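Local coordinates for hypothetical protein AQ_1354 (Aquifex aeolicus, PDB 1OZ9) that is probably a single-strand-specific zinc endoribonuclease of the YbeY family, acting in 16S rRNA 3'-end maturation and late-stage 70S ribosome quality control, at residues T67-F72 with K110-H115; I117-L120 with D124-K127. One frame throughout, in Å; residues are numbered along the deposited sequence.

Contact 1: T67-F72 with K110-H115; sequences TDVLSF and KRLIVH
V69 lays its two methyl groups over L112, joining the outermost strand 69-78 to helix 105-120 in a fold of the matrix metalloproteinase type. The helix carries the first two histidines of the family's H-x3-H-x5-H zinc motif, and the strand packs on it mainly through V69 and L112. V69 CG1 sits between the backbone N and the carbonyl carbon (chi1 58°), which turns it onto L112 CD2 at 3.7 Å and leaves it also 3.9 Å from CD2 of H115. The second methyl, V69 CG2, anti to the backbone N, rests 3.7 Å from the backbone O of L112. The side chains of V69 and L112 run past each other in opposite directions and are both buried, V69 also touching V87 and I89 of the adjacent antiparallel strand 81-90. H115, a predicted zinc ligand, thus has an aliphatic neighbour at its CD2, while its ND1 is hydrogen-bonded to E139, a second-shell partner that should steady the ring. Just before the strand, D68 brings an acid against the leucine: its carboxylate also receives a weak hydrogen bond from Q97, and D68 OD2 lies 3.5 Å from CD2 of L112.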
loop_
_atom_site.group_PDB
_atom_site.type_symbol
_atom_site.label_atom_id
_atom_site.label_comp_id
_atom_site.label_asym_id
_atom_site.label_seq_id
_atom_site.Cartn_x
_atom_site.Cartn_y
_atom_site.Cartn_z
ATOM N N THR A 67 7.729 6.128 8.900
ATOM C CA THR A 67 7.166 4.788 8.956
ATOM C C THR A 67 7.276 4.161 7.568
ATOM O O THR A 67 7.765 4.813 6.634
ATOM C CB THR A 67 5.710 4.817 9.477
ATOM O OG1 THR A 67 5.263 3.474 9.677
ATOM C CG2 THR A 67 4.754 5.378 8.395
ATOM N N ASP A 68 6.875 2.906 7.409
ATOM C CA ASP A 68 6.992 2.266 6.091
ATOM C C ASP A 68 5.845 2.565 5.114
ATOM O O ASP A 68 6.067 2.839 3.905
ATOM C CB ASP A 68 7.170 0.755 6.225
ATOM C CG ASP A 68 6.151 0.100 7.163
ATOM O OD1 ASP A 68 5.225 0.779 7.710
ATOM O OD2 ASP A 68 6.255 -1.129 7.444
ATOM N N VAL A 69 4.616 2.522 5.610
ATOM C CA VAL A 69 3.493 2.750 4.708
ATOM C C VAL A 69 2.326 3.406 5.457
ATOM O O VAL A 69 2.067 3.089 6.619
ATOM C CB VAL A 69 3.033 1.389 4.093
ATOM C CG1 VAL A 69 2.630 0.360 5.205
ATOM C CG2 VAL A 69 1.919 1.545 2.997
ATOM N N LEU A 70 1.621 4.306 4.782
ATOM C CA LEU A 70 0.410 4.882 5.325
ATOM C C LEU A 70 -0.679 4.780 4.264
ATOM O O LEU A 70 -0.394 4.902 3.065
ATOM C CB LEU A 70 0.630 6.327 5.733
ATOM C CG LEU A 70 1.534 6.544 6.965
ATOM C CD1 LEU A 70 1.773 8.030 7.147
ATOM C CD2 LEU A 70 0.926 5.997 8.242
ATOM N N SER A 71 -1.914 4.544 4.680
ATOM C CA SER A 71 -3.004 4.505 3.706
ATOM C C SER A 71 -4.055 5.573 4.030
ATOM O O SER A 71 -4.407 5.771 5.206
ATOM C CB SER A 71 -3.650 3.117 3.756
ATOM O OG SER A 71 -4.365 3.068 4.991
ATOM N N PHE A 72 -4.574 6.254 3.006
ATOM C CA PHE A 72 -5.517 7.355 3.209
ATOM C C PHE A 72 -6.793 7.145 2.398
ATOM O O PHE A 72 -6.779 7.353 1.193
ATOM C CB PHE A 72 -4.882 8.681 2.756
ATOM C CG PHE A 72 -3.573 8.988 3.434
ATOM C CD1 PHE A 72 -2.379 8.619 2.860
ATOM C CD2 PHE A 72 -3.548 9.586 4.665
ATOM C CE1 PHE A 72 -1.170 8.862 3.507
ATOM C CE2 PHE A 72 -2.333 9.847 5.309
ATOM C CZ PHE A 72 -1.156 9.500 4.717
ATOM N N LYS A 110 6.595 -4.399 -2.747
ATOM C CA LYS A 110 5.441 -5.192 -3.161
ATOM C C LYS A 110 4.568 -5.541 -1.942
ATOM O O LYS A 110 3.325 -5.381 -1.954
ATOM C CB LYS A 110 5.894 -6.485 -3.852
ATOM C CG LYS A 110 4.730 -7.410 -4.298
ATOM C CD LYS A 110 5.245 -8.663 -5.025
ATOM C CE LYS A 110 5.881 -9.635 -4.067
ATOM N NZ LYS A 110 6.474 -10.839 -4.749
ATOM N N ARG A 111 5.223 -5.977 -0.882
ATOM C CA ARG A 111 4.524 -6.359 0.341
ATOM C C ARG A 111 3.832 -5.165 1.003
ATOM O O ARG A 111 2.729 -5.299 1.567
ATOM C CB ARG A 111 5.490 -7.024 1.310
ATOM C CG ARG A 111 5.844 -8.490 0.920
ATOM C CD ARG A 111 6.833 -9.156 1.882
ATOM N NE ARG A 111 7.489 -10.354 1.357
ATOM C CZ ARG A 111 8.184 -11.233 2.119
ATOM N NH1 ARG A 111 8.274 -11.056 3.438
ATOM N NH2 ARG A 111 8.785 -12.298 1.569
ATOM N N LEU A 112 4.469 -4.010 0.932
ATOM C CA LEU A 112 3.923 -2.809 1.515
ATOM C C LEU A 112 2.734 -2.310 0.698
ATOM O O LEU A 112 1.799 -1.742 1.257
ATOM C CB LEU A 112 4.995 -1.710 1.620
ATOM C CG LEU A 112 6.028 -1.972 2.732
ATOM C CD1 LEU A 112 7.194 -1.014 2.629
ATOM C CD2 LEU A 112 5.412 -1.886 4.166
ATOM N N ILE A 113 2.777 -2.489 -0.621
ATOM C CA ILE A 113 1.619 -2.111 -1.448
ATOM C C ILE A 113 0.406 -2.921 -1.049
ATOM O O ILE A 113 -0.686 -2.386 -0.871
ATOM C CB ILE A 113 1.928 -2.372 -2.920
ATOM C CG1 ILE A 113 2.875 -1.290 -3.421
ATOM C CG2 ILE A 113 0.635 -2.359 -3.779
ATOM C CD1 ILE A 113 3.548 -1.643 -4.757
ATOM N N VAL A 114 0.593 -4.225 -0.896
ATOM C CA VAL A 114 -0.518 -5.103 -0.482
ATOM C C VAL A 114 -0.991 -4.704 0.897
ATOM O O VAL A 114 -2.204 -4.566 1.137
ATOM C CB VAL A 114 -0.077 -6.583 -0.527
ATOM C CG1 VAL A 114 -1.177 -7.544 -0.006
ATOM C CG2 VAL A 114 0.293 -6.930 -1.988
ATOM N N HIS A 115 -0.046 -4.486 1.804
ATOM C CA HIS A 115 -0.425 -4.116 3.166
ATOM C C HIS A 115 -1.267 -2.827 3.122
ATOM O O HIS A 115 -2.313 -2.728 3.775
ATOM C CB HIS A 115 0.833 -3.920 4.006
ATOM C CG HIS A 115 0.569 -3.764 5.470
ATOM N ND1 HIS A 115 0.469 -4.842 6.327
ATOM C CD2 HIS A 115 0.403 -2.656 6.230
ATOM C CE1 HIS A 115 0.265 -4.402 7.558
ATOM N NE2 HIS A 115 0.206 -3.081 7.524
#

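Contact 2: I117-L120 with D124-K127; sequences IVHL and DHEK
H119 reaches from the last turn of helix 105-120 to the loop that follows, where its imidazole meets that of H125. The close part of the contact is small. NE2 of H119 stands 3.4 Å from CE1 of H125, each atom near the plane of the other ring; the rings meet rim to rim, neither over the other's face, with their planes 69° apart. With its CG between the backbone N and the carbonyl carbon (chi1 59°), H125 turns its ring so that CE1 faces NE2 of H119. D124 approaches another stretch of the same H119 edge, its OD1 lying 3.6 Å from CE1 of H119. These are van der Waals approaches, and the grouping follows from the motif: H119 and H125 are the second and third predicted zinc ligands of the H-x3-H-x5-H sequence, which leaves the helix and turns back to bring in its last histidine, as in metzincins. With an alanine in place of H119, H125 would probably lose the neighbour along its rim, D124 OD1 its contact at CE1, and the predicted zinc site one of its three ligands. F135 of helix 129-147 meets both rings edge-to-face. D124 starts an Asx turn: E126 N donates to D124 OD1 over 3.2 Å at 164°, from above the carboxylate plane. CG of E126 lies 3.7 Å above one face of the H125 ring, toward the rim. Beyond this the contact loosens toward solvent: E126 and K127 are exposed, and K127 turns to a salt bridge with E131.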
loop_
_atom_site.group_PDB
_atom_site.type_symbol
_atom_site.label_atom_id
_atom_site.label_comp_id
_atom_site.label_asym_id
_atom_site.label_seq_id
_atom_site.Cartn_x
_atom_site.Cartn_y
_atom_site.Cartn_z
ATOM N N ILE A 117 -3.068 -1.548 0.631
ATOM C CA ILE A 117 -4.356 -1.726 -0.026
ATOM C C ILE A 117 -5.333 -2.354 0.940
ATOM O O ILE A 117 -6.494 -1.937 1.004
ATOM C CB ILE A 117 -4.225 -2.570 -1.292
ATOM C CG1 ILE A 117 -3.485 -1.748 -2.344
ATOM C CG2 ILE A 117 -5.629 -2.981 -1.850
ATOM C CD1 ILE A 117 -3.144 -2.513 -3.589
ATOM N N VAL A 118 -4.895 -3.371 1.667
ATOM C CA VAL A 118 -5.794 -4.026 2.615
ATOM C C VAL A 118 -6.287 -3.041 3.689
ATOM O O VAL A 118 -7.469 -3.056 4.075
ATOM C CB VAL A 118 -5.122 -5.274 3.270
ATOM C CG1 VAL A 118 -6.064 -5.914 4.346
ATOM C CG2 VAL A 118 -4.731 -6.294 2.159
ATOM N N HIS A 119 -5.400 -2.166 4.152
ATOM C CA HIS A 119 -5.789 -1.130 5.104
ATOM C C HIS A 119 -6.835 -0.240 4.470
ATOM O O HIS A 119 -7.777 0.207 5.132
ATOM C CB HIS A 119 -4.612 -0.229 5.469
ATOM C CG HIS A 119 -3.867 -0.677 6.676
ATOM N ND1 HIS A 119 -4.329 -0.475 7.954
ATOM C CD2 HIS A 119 -2.682 -1.326 6.795
ATOM C CE1 HIS A 119 -3.464 -0.984 8.816
ATOM N NE2 HIS A 119 -2.450 -1.499 8.137
ATOM N N LEU A 120 -6.641 0.053 3.190
ATOM C CA LEU A 120 -7.548 0.966 2.485
ATOM C C LEU A 120 -8.951 0.403 2.343
ATOM O O LEU A 120 -9.917 1.162 2.203
ATOM C CB LEU A 120 -7.039 1.250 1.069
ATOM C CG LEU A 120 -6.339 2.537 0.704
ATOM C CD1 LEU A 120 -6.297 2.646 -0.838
ATOM C CD2 LEU A 120 -7.048 3.732 1.281
ATOM N N ASP A 124 -7.880 -3.493 9.819
ATOM C CA ASP A 124 -6.787 -2.931 10.605
ATOM C C ASP A 124 -6.273 -4.083 11.457
ATOM O O ASP A 124 -7.054 -4.794 12.048
ATOM C CB ASP A 124 -7.309 -1.787 11.500
ATOM C CG ASP A 124 -6.181 -0.936 12.112
ATOM O OD1 ASP A 124 -4.991 -1.321 12.045
ATOM O OD2 ASP A 124 -6.405 0.140 12.703
ATOM N N HIS A 125 -4.974 -4.309 11.507
ATOM C CA HIS A 125 -4.494 -5.417 12.329
ATOM C C HIS A 125 -4.129 -4.981 13.734
ATOM O O HIS A 125 -3.974 -5.811 14.623
ATOM C CB HIS A 125 -3.268 -6.023 11.690
ATOM C CG HIS A 125 -2.161 -5.042 11.522
ATOM N ND1 HIS A 125 -2.078 -4.191 10.442
ATOM C CD2 HIS A 125 -1.108 -4.749 12.318
ATOM C CE1 HIS A 125 -1.012 -3.421 10.575
ATOM N NE2 HIS A 125 -0.403 -3.745 11.701
ATOM N N GLU A 126 -3.989 -3.677 13.940
ATOM C CA GLU A 126 -3.518 -3.175 15.238
ATOM C C GLU A 126 -4.436 -3.475 16.406
ATOM O O GLU A 126 -4.009 -3.504 17.567
ATOM C CB GLU A 126 -3.199 -1.683 15.165
ATOM C CG GLU A 126 -2.027 -1.400 14.243
ATOM C CD GLU A 126 -1.596 0.059 14.234
ATOM O OE1 GLU A 126 -2.470 0.951 14.058
ATOM O OE2 GLU A 126 -0.377 0.304 14.395
ATOM N N LYS A 127 -5.707 -3.685 16.100
ATOM C CA LYS A 127 -6.662 -4.032 17.128
ATOM C C LYS A 127 -6.231 -5.346 17.739
ATOM O O LYS A 127 -6.296 -5.541 18.955
ATOM C CB LYS A 127 -8.038 -4.210 16.501
ATOM C CG LYS A 127 -9.129 -4.636 17.481
ATOM C CD LYS A 127 -9.735 -3.439 18.233
ATOM C CE LYS A 127 -11.181 -3.710 18.644
ATOM N NZ LYS A 127 -12.124 -3.645 17.470
#

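How the contacts relate
Helix 105-120 serves both contacts in series: contact 1 pins its middle to strand 69-78, and contact 2 joins its last turn to the loop beyond. Their centres lie 10 Å apart, yet the predicted zinc ligands bridge them. H115 from contact 1 has its NE2 3.2 Å from NE2 of H119 and 3.3 Å from CE1 of H125, both in contact 2, so the three imidazoles converge as expected of a one-zinc site. The strand of contact 1 also touches contact 2, OG of S71 lying 3.3 Å from CB of H119. Contact 1 is partly buried near the chain's centre, whereas contact 2 lies at the surface.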